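PDB 4R9Z: uncharacterized protein from Mycobacterium avium subsp. paratuberculosis, which probably hydrolyses fatty acyl-CoA thioesters to free fatty acids and coenzyme A, as a double hot-dog thioesterase. Local coordinates for residues Ile42-Leu47 with Val195-Ala200; Leu48-Thr53 with Ser108-Val113; Leu83-Gly86 with Ala91-Val94. All blocks are in the same frame, centred on the assembly; numbering follows the deposited sequence.

Contact 1. Residues Ile42-Leu47 with Val195-Ala200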
loop_
_atom_site.group_PDB
_atom_site.type_symbol
_atom_site.label_atom_id
_atom_site.label_comp_id
_atom_site.label_asym_id
_atom_site.label_seq_id
_atom_site.Cartn_x
_atom_site.Cartn_y
_atom_site.Cartn_z
ATOM N N ILE B 42 3.232 -2.212 16.549
ATOM C CA ILE B 42 4.615 -2.111 16.119
ATOM C C ILE B 42 4.737 -1.167 14.925
ATOM O O ILE B 42 5.750 -0.485 14.781
ATOM C CB ILE B 42 5.214 -3.501 15.787
ATOM C CG1 ILE B 42 6.740 -3.424 15.712
ATOM C CG2 ILE B 42 4.635 -4.073 14.507
ATOM C CD1 ILE B 42 7.419 -4.764 15.826
ATOM N N SER B 43 3.708 -1.111 14.085
ATOM C CA SER B 43 3.735 -0.221 12.928
ATOM C C SER B 43 3.512 1.228 13.354
ATOM O O SER B 43 3.999 2.154 12.711
ATOM C CB SER B 43 2.688 -0.630 11.888
ATOM O OG SER B 43 1.378 -0.305 12.314
ATOM N N ALA B 44 2.759 1.420 14.431
ATOM C CA ALA B 44 2.546 2.754 14.981
ATOM C C ALA B 44 3.836 3.304 15.573
ATOM O O ALA B 44 4.154 4.483 15.413
ATOM C CB ALA B 44 1.452 2.731 16.033
ATOM N N GLN B 45 4.568 2.439 16.268
ATOM C CA GLN B 45 5.859 2.806 16.832
ATOM C C GLN B 45 6.857 3.137 15.728
ATOM O O GLN B 45 7.586 4.126 15.809
ATOM C CB GLN B 45 6.398 1.681 17.719
ATOM C CG GLN B 45 5.756 1.609 19.095
ATOM C CD GLN B 45 6.363 0.532 19.972
ATOM O OE1 GLN B 45 6.807 -0.512 19.485
ATOM N NE2 GLN B 45 6.377 0.774 21.277
ATOM N N ALA B 46 6.880 2.303 14.694
ATOM C CA ALA B 46 7.786 2.495 13.571
ATOM C C ALA B 46 7.486 3.800 12.838
ATOM O O ALA B 46 8.393 4.460 12.332
ATOM C CB ALA B 46 7.700 1.321 12.621
ATOM N N LEU B 47 6.212 4.173 12.796
ATOM C CA LEU B 47 5.802 5.407 12.146
ATOM C C LEU B 47 6.273 6.605 12.947
ATOM O O LEU B 47 6.678 7.618 12.383
ATOM C CB LEU B 47 4.287 5.463 11.976
ATOM C CG LEU B 47 3.796 6.753 11.309
ATOM C CD1 LEU B 47 4.345 6.891 9.891
ATOM C CD2 LEU B 47 2.269 6.858 11.331
ATOM N N VAL B 195 -4.161 6.736 14.702
ATOM C CA VAL B 195 -5.057 6.392 13.615
ATOM C C VAL B 195 -4.570 5.116 12.935
ATOM O O VAL B 195 -5.323 4.154 12.796
ATOM C CB VAL B 195 -5.154 7.519 12.590
ATOM C CG1 VAL B 195 -5.788 7.005 11.310
ATOM C CG2 VAL B 195 -5.958 8.665 13.166
ATOM N N ALA B 196 -3.306 5.108 12.528
ATOM C CA ALA B 196 -2.710 3.924 11.923
ATOM C C ALA B 196 -2.794 2.720 12.856
ATOM O O ALA B 196 -3.129 1.620 12.423
ATOM C CB ALA B 196 -1.264 4.197 11.538
ATOM N N TYR B 197 -2.484 2.943 14.131
ATOM C CA TYR B 197 -2.557 1.912 15.170
ATOM C C TYR B 197 -3.916 1.208 15.160
ATOM O O TYR B 197 -3.993 -0.015 15.070
ATOM C CB TYR B 197 -2.293 2.542 16.544
ATOM C CG TYR B 197 -1.903 1.594 17.663
ATOM C CD1 TYR B 197 -2.485 0.338 17.789
ATOM C CD2 TYR B 197 -0.955 1.972 18.610
ATOM C CE1 TYR B 197 -2.130 -0.518 18.815
ATOM C CE2 TYR B 197 -0.594 1.122 19.643
ATOM C CZ TYR B 197 -1.186 -0.120 19.741
ATOM O OH TYR B 197 -0.827 -0.968 20.764
ATOM N N MET B 198 -4.981 1.994 15.273
ATOM C CA MET B 198 -6.333 1.460 15.358
ATOM C C MET B 198 -6.818 0.924 14.006
ATOM O O MET B 198 -7.530 -0.079 13.954
ATOM C CB MET B 198 -7.284 2.536 15.902
ATOM C CG MET B 198 -8.347 3.033 14.937
ATOM S SD MET B 198 -9.805 1.978 14.906
ATOM C CE MET B 198 -9.878 1.500 16.626
ATOM N N SER B 199 -6.417 1.581 12.921
ATOM C CA SER B 199 -6.804 1.168 11.573
ATOM C C SER B 199 -6.355 -0.254 11.262
ATOM O O SER B 199 -6.974 -0.948 10.459
ATOM C CB SER B 199 -6.221 2.123 10.531
ATOM O OG SER B 199 -4.822 1.930 10.403
ATOM N N ALA B 200 -5.259 -0.669 11.880
ATOM C CA ALA B 200 -4.714 -1.996 11.654
ATOM C C ALA B 200 -5.379 -3.078 12.505
ATOM O O ALA B 200 -5.752 -4.131 11.988
ATOM C CB ALA B 200 -3.208 -1.986 11.897
#
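Ala196, whose CB faces Leu47 across the helix pair, has its carbonyl O gripped by two donors of its own helix. Ser199 OG donates to Ala196 O over 2.7 Å, and Ala200 N adds the regular helical bond to Ala196 O at 3.2 Å; both come from the same face of the carbonyl. The hydroxyl comes in from the side of the carbonyl, at a C=O...donor angle of 110°. Ser199 OG is also hydrogen-bonded to His222 NE2, so the buried hydroxyl links the helix backbone to the strand 218-226. No hydrogen bond crosses between Ile42-Leu47 and Val195-Ala200, and the meeting itself is apolar and small. Ala44 CB points at the other helix and lies 3.6 Å from Tyr197 CD2, at an oblique angle to the ring, with Tyr197 CB close by at 3.8 Å. The tyrosine ring reaches past the alanine because its CG stands anti to the backbone N (chi1 -162°), and this carries the phenol along the flank of the other helix to His41 ND1, which is hydrogen-bonded to Tyr197 OH. Trp158 packs edge-to-face with the same ring. Leu47 CD2 makes a looser touch with Ala196 CB at 4.4 Å. With only a methyl at the crossing, the backbones come close, Ala44 CA and Tyr197 CA being 5.2 Å apart. The two helices, 39-52 and 188-201, are the central helices of the two hot-dog halves: the first also packs against strands 58-66, 76-85 and 101-111, and the second is tied to strands 218-226, 236-246 and 263-272.

Contact 2. Residues Leu48-Thr53 with Ser108-Val113; sequences LAASRT and SSFKVV
Phe110 pushes its ring edge into the helix surface formed by Ala50 and Ser51. Phe110 CZ lies 3.7 Å from Ala50 CB, and Phe110 CE2 meets Ser51 OG at 3.4 Å; both partners lie near the plane of the ring, so the helix is met by the rim of the phenyl group and not by its face. The first torsion of Phe110 (chi1 -56°) sets CG anti to the carbonyl carbon and sends the ring off the strand toward the helix. Ser51 OG does not rely on the ring for a polar partner, because it is hydrogen-bonded to Leu47 O one turn back in its own helix, and its hydroxyl turns toward the backbone N to reach it (chi1 -55°). Two residues earlier on the strand, Ser108 places OG 3.4 Å from Ala50 CB, so the alanine methyl meets the hydroxyl and the ring rim side by side, both on its strand-facing side. This inner part is wholly buried and is van der Waals in kind, with no hydrogen bond between the two segments. The helix end is tied down separately: Thr53 OG1 bonds to Ala50 O over 2.7 Å and has Arg92 NE as its second partner. The loose side is at Val112 and Val113, which run on into solvent, the latter poorly ordered. Before them the strand turns to the dimer partner, Lys111 NZ bonding to Ser248 OG of the second subunit. The axes of segments 48-52 and 108-111 make 37° and pass 9.4 Å apart, as the central helix of a hot-dog half, here 39-52, lies across its curved sheet; strands 89-98 and 58-66 flank strand 101-111, and helix 188-201 meets Leu48 and Ser51.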
loop_
_atom_site.group_PDB
_atom_site.type_symbol
_atom_site.label_atom_id
_atom_site.label_comp_id
_atom_site.label_asym_id
_atom_site.label_seq_id
_atom_site.Cartn_x
_atom_site.Cartn_y
_atom_site.Cartn_z
ATOM N N LEU B 48 6.223 6.484 14.268
ATOM C CA LEU B 48 6.722 7.544 15.133
ATOM C C LEU B 48 8.231 7.666 14.996
ATOM O O LEU B 48 8.780 8.768 15.015
ATOM C CB LEU B 48 6.336 7.288 16.591
ATOM C CG LEU B 48 4.863 7.567 16.881
ATOM C CD1 LEU B 48 4.445 7.012 18.234
ATOM C CD2 LEU B 48 4.601 9.059 16.795
ATOM N N ALA B 49 8.892 6.525 14.847
ATOM C CA ALA B 49 10.328 6.511 14.653
ATOM C C ALA B 49 10.694 7.349 13.439
ATOM O O ALA B 49 11.463 8.299 13.543
ATOM C CB ALA B 49 10.823 5.092 14.486
ATOM N N ALA B 50 10.078 7.032 12.306
ATOM C CA ALA B 50 10.306 7.765 11.073
ATOM C C ALA B 50 9.973 9.246 11.234
ATOM O O ALA B 50 10.749 10.112 10.834
ATOM C CB ALA B 50 9.488 7.158 9.942
ATOM N N SER B 51 8.817 9.522 11.826
ATOM C CA SER B 51 8.328 10.888 11.987
ATOM C C SER B 51 9.285 11.772 12.780
ATOM O O SER B 51 9.452 12.946 12.462
ATOM C CB SER B 51 6.962 10.877 12.665
ATOM O OG SER B 51 6.054 10.057 11.956
ATOM N N ARG B 52 9.890 11.211 13.824
ATOM C CA ARG B 52 10.837 11.948 14.660
ATOM C C ARG B 52 12.162 12.255 13.962
ATOM O O ARG B 52 12.919 13.108 14.422
ATOM C CB ARG B 52 11.101 11.177 15.956
ATOM C CG ARG B 52 9.908 11.177 16.896
ATOM C CD ARG B 52 10.114 10.288 18.109
ATOM N NE ARG B 52 11.188 10.759 18.976
ATOM C CZ ARG B 52 11.512 10.183 20.127
ATOM N NH1 ARG B 52 10.847 9.119 20.550
ATOM N NH2 ARG B 52 12.503 10.671 20.855
ATOM N N THR B 53 12.439 11.561 12.861
ATOM C CA THR B 53 13.617 11.850 12.043
ATOM C C THR B 53 13.257 12.760 10.877
ATOM O O THR B 53 14.100 13.051 10.034
ATOM C CB THR B 53 14.275 10.581 11.473
ATOM O OG1 THR B 53 13.455 10.023 10.434
ATOM C CG2 THR B 53 14.544 9.559 12.574
ATOM N N SER B 108 7.673 5.110 4.638
ATOM C CA SER B 108 6.755 6.196 4.940
ATOM C C SER B 108 7.189 7.447 4.213
ATOM O O SER B 108 8.362 7.615 3.896
ATOM C CB SER B 108 6.687 6.464 6.443
ATOM O OG SER B 108 7.980 6.650 6.986
ATOM N N SER B 109 6.231 8.322 3.948
ATOM C CA SER B 109 6.510 9.534 3.206
ATOM C C SER B 109 5.895 10.721 3.938
ATOM O O SER B 109 4.883 10.583 4.631
ATOM C CB SER B 109 5.985 9.421 1.776
ATOM O OG SER B 109 6.393 10.530 0.994
ATOM N N PHE B 110 6.544 11.873 3.813
ATOM C CA PHE B 110 6.214 13.061 4.595
ATOM C C PHE B 110 6.268 14.302 3.711
ATOM O O PHE B 110 7.010 14.334 2.730
ATOM C CB PHE B 110 7.191 13.235 5.762
ATOM C CG PHE B 110 7.277 12.048 6.671
ATOM C CD1 PHE B 110 8.096 10.975 6.352
ATOM C CD2 PHE B 110 6.576 12.018 7.859
ATOM C CE1 PHE B 110 8.186 9.879 7.188
ATOM C CE2 PHE B 110 6.665 10.927 8.699
ATOM C CZ PHE B 110 7.471 9.856 8.362
ATOM N N LYS B 111 5.492 15.323 4.052
ATOM C CA LYS B 111 5.673 16.620 3.417
ATOM C C LYS B 111 5.282 17.755 4.351
ATOM O O LYS B 111 4.691 17.530 5.408
ATOM C CB LYS B 111 4.874 16.714 2.118
ATOM C CG LYS B 111 3.385 16.547 2.286
ATOM C CD LYS B 111 2.668 16.827 0.975
ATOM C CE LYS B 111 2.944 18.240 0.493
ATOM N NZ LYS B 111 1.793 18.790 -0.271
ATOM N N VAL B 112 5.638 18.974 3.961
ATOM C CA VAL B 112 5.245 20.156 4.712
ATOM C C VAL B 112 3.838 20.549 4.262
ATOM O O VAL B 112 3.500 20.432 3.083
ATOM C CB VAL B 112 6.236 21.325 4.509
ATOM C CG1 VAL B 112 7.581 20.993 5.143
ATOM C CG2 VAL B 112 6.413 21.632 3.030
ATOM N N VAL B 113 3.015 20.990 5.207
ATOM C CA VAL B 113 1.590 21.197 4.950
ATOM C C VAL B 113 1.274 22.647 4.566
ATOM O O VAL B 113 1.979 23.571 4.967
ATOM C CB VAL B 113 0.751 20.778 6.190
ATOM C CG1 VAL B 113 -0.746 20.923 5.935
ATOM C CG2 VAL B 113 1.074 19.343 6.577
#

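Contact 3. Residues Leu83-Gly86 with Ala91-Val94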
loop_
_atom_site.group_PDB
_atom_site.type_symbol
_atom_site.label_atom_id
_atom_site.label_comp_id
_atom_site.label_asym_id
_atom_site.label_seq_id
_atom_site.Cartn_x
_atom_site.Cartn_y
_atom_site.Cartn_z
ATOM N N LEU B 83 15.639 7.767 3.095
ATOM C CA LEU B 83 15.438 7.443 1.683
ATOM C C LEU B 83 15.425 8.694 0.824
ATOM O O LEU B 83 15.902 8.690 -0.310
ATOM C CB LEU B 83 14.136 6.668 1.480
ATOM C CG LEU B 83 14.032 5.363 2.266
ATOM C CD1 LEU B 83 12.717 4.671 1.959
ATOM C CD2 LEU B 83 15.216 4.463 1.955
ATOM N N GLN B 84 14.834 9.755 1.357
ATOM C CA GLN B 84 14.825 11.021 0.656
ATOM C C GLN B 84 14.627 12.197 1.594
ATOM O O GLN B 84 13.811 12.151 2.509
ATOM C CB GLN B 84 13.722 11.028 -0.399
ATOM C CG GLN B 84 13.673 12.312 -1.201
ATOM C CD GLN B 84 12.269 12.709 -1.574
ATOM O OE1 GLN B 84 11.323 12.459 -0.828
ATOM N NE2 GLN B 84 12.120 13.332 -2.736
ATOM N N GLU B 85 15.372 13.262 1.348
ATOM C CA GLU B 85 15.214 14.475 2.121
ATOM C C GLU B 85 15.215 15.641 1.159
ATOM O O GLU B 85 16.269 16.131 0.760
ATOM C CB GLU B 85 16.322 14.613 3.167
ATOM C CG GLU B 85 16.103 15.756 4.148
ATOM C CD GLU B 85 14.865 15.563 5.011
ATOM O OE1 GLU B 85 14.453 14.402 5.231
ATOM O OE2 GLU B 85 14.301 16.574 5.475
ATOM N N GLY B 86 14.022 16.066 0.772
ATOM C CA GLY B 86 13.871 17.101 -0.227
ATOM C C GLY B 86 13.253 18.371 0.311
ATOM O O GLY B 86 12.869 18.455 1.482
ATOM N N ALA B 91 11.271 10.844 2.856
ATOM C CA ALA B 91 10.957 9.425 2.829
ATOM C C ALA B 91 11.836 8.690 3.827
ATOM O O ALA B 91 13.012 9.018 3.990
ATOM C CB ALA B 91 11.144 8.863 1.437
ATOM N N ARG B 92 11.257 7.710 4.511
ATOM C CA ARG B 92 11.997 6.929 5.497
ATOM C C ARG B 92 11.776 5.435 5.334
ATOM O O ARG B 92 10.714 5.000 4.895
ATOM C CB ARG B 92 11.616 7.349 6.919
ATOM C CG ARG B 92 11.871 8.814 7.214
ATOM C CD ARG B 92 13.359 9.110 7.218
ATOM N NE ARG B 92 13.636 10.485 7.614
ATOM C CZ ARG B 92 13.995 11.436 6.760
ATOM N NH1 ARG B 92 14.120 11.149 5.475
ATOM N NH2 ARG B 92 14.229 12.668 7.188
ATOM N N ARG B 93 12.799 4.662 5.679
ATOM C CA ARG B 93 12.670 3.225 5.876
ATOM C C ARG B 93 12.787 2.962 7.368
ATOM O O ARG B 93 13.612 3.573 8.040
ATOM C CB ARG B 93 13.757 2.447 5.136
ATOM C CG ARG B 93 13.760 0.962 5.482
ATOM C CD ARG B 93 15.005 0.223 4.981
ATOM N NE ARG B 93 15.607 0.803 3.784
ATOM C CZ ARG B 93 16.910 0.754 3.519
ATOM N NH1 ARG B 93 17.733 0.166 4.379
ATOM N NH2 ARG B 93 17.395 1.298 2.404
ATOM N N VAL B 94 11.945 2.088 7.904
ATOM C CA VAL B 94 12.081 1.695 9.298
ATOM C C VAL B 94 12.108 0.183 9.387
ATOM O O VAL B 94 11.225 -0.492 8.867
ATOM C CB VAL B 94 10.948 2.238 10.179
ATOM C CG1 VAL B 94 11.093 1.712 11.595
ATOM C CG2 VAL B 94 10.955 3.758 10.176
#
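Arg92 and Glu85 meet because both side chains bend at chi2: the arginine (-67°) doubles back over the neighbouring strand, and the glutamate (64°) brings its carboxylate round to it. Glu85 OE1 accepts from Arg92 NH2 at 2.6 Å, the core of a salt bridge. The oxygen lies close to the guanidinium plane, yet it is approached from above the carboxylate plane, the two groups being turned 47° apart. Arg92 NH1 makes only weak bonds to Glu85 OE1 and Gln84 O, but holds Ala91 O firmly at 2.8 Å and also pairs with Asp82. Alongside this salt bridge, the hairpin of strands 76-85 and 89-98 carries a classic beta bulge: Leu83 and Gln84 both face Ala91. Ala91 O therefore takes backbone bonds from Leu83 N (3.0 Å) and Gln84 N (3.3 Å), each donor standing above the carbonyl plane. In return Ala91 N donates to Gln84 O at 2.9 Å, completing a hydrogen-bonded antiparallel pair. Leu83 CB packs 3.7 Å from Ala91 CB, and its branch spreads along the backbone of Arg92 and Arg93. Leu83 CD2 touches Arg93 NH2 at 3.9 Å, the two side chains crossing at about a right angle. The guanidinium of Arg93 turns to the second subunit, where NE forms a salt bridge with Glu105 of that chain, and Gln84 OE1 is hydrogen-bonded to Arg220 NH2 of the same neighbour.

Contacts 1 and 2 share helix 39-52: residues 42-47 meet helix 188-201 of the other half, and residues 48-53 meet strand 101-111. Their centres are about 13 Å apart, bridged by Leu47 CD1 packing 4.2 Å from Ser108 CB. Contact 3 lies about 8 Å from contact 2, centre to centre, on adjoining strands 89-98 and 101-111: Thr53 OG1 lies 2.9 Å from Arg92 NE, and Ala50 CB rests 3.7 Å from both Arg92 CB and Val94 CG2. Contacts 1 and 3, centres about 18 Å apart, touch where Ala46 O packs 3.4 Å from Val94 CG2. Contact 1 lies near the middle of the chain, joining its halves, whereas contacts 2 and 3 reach the second subunit.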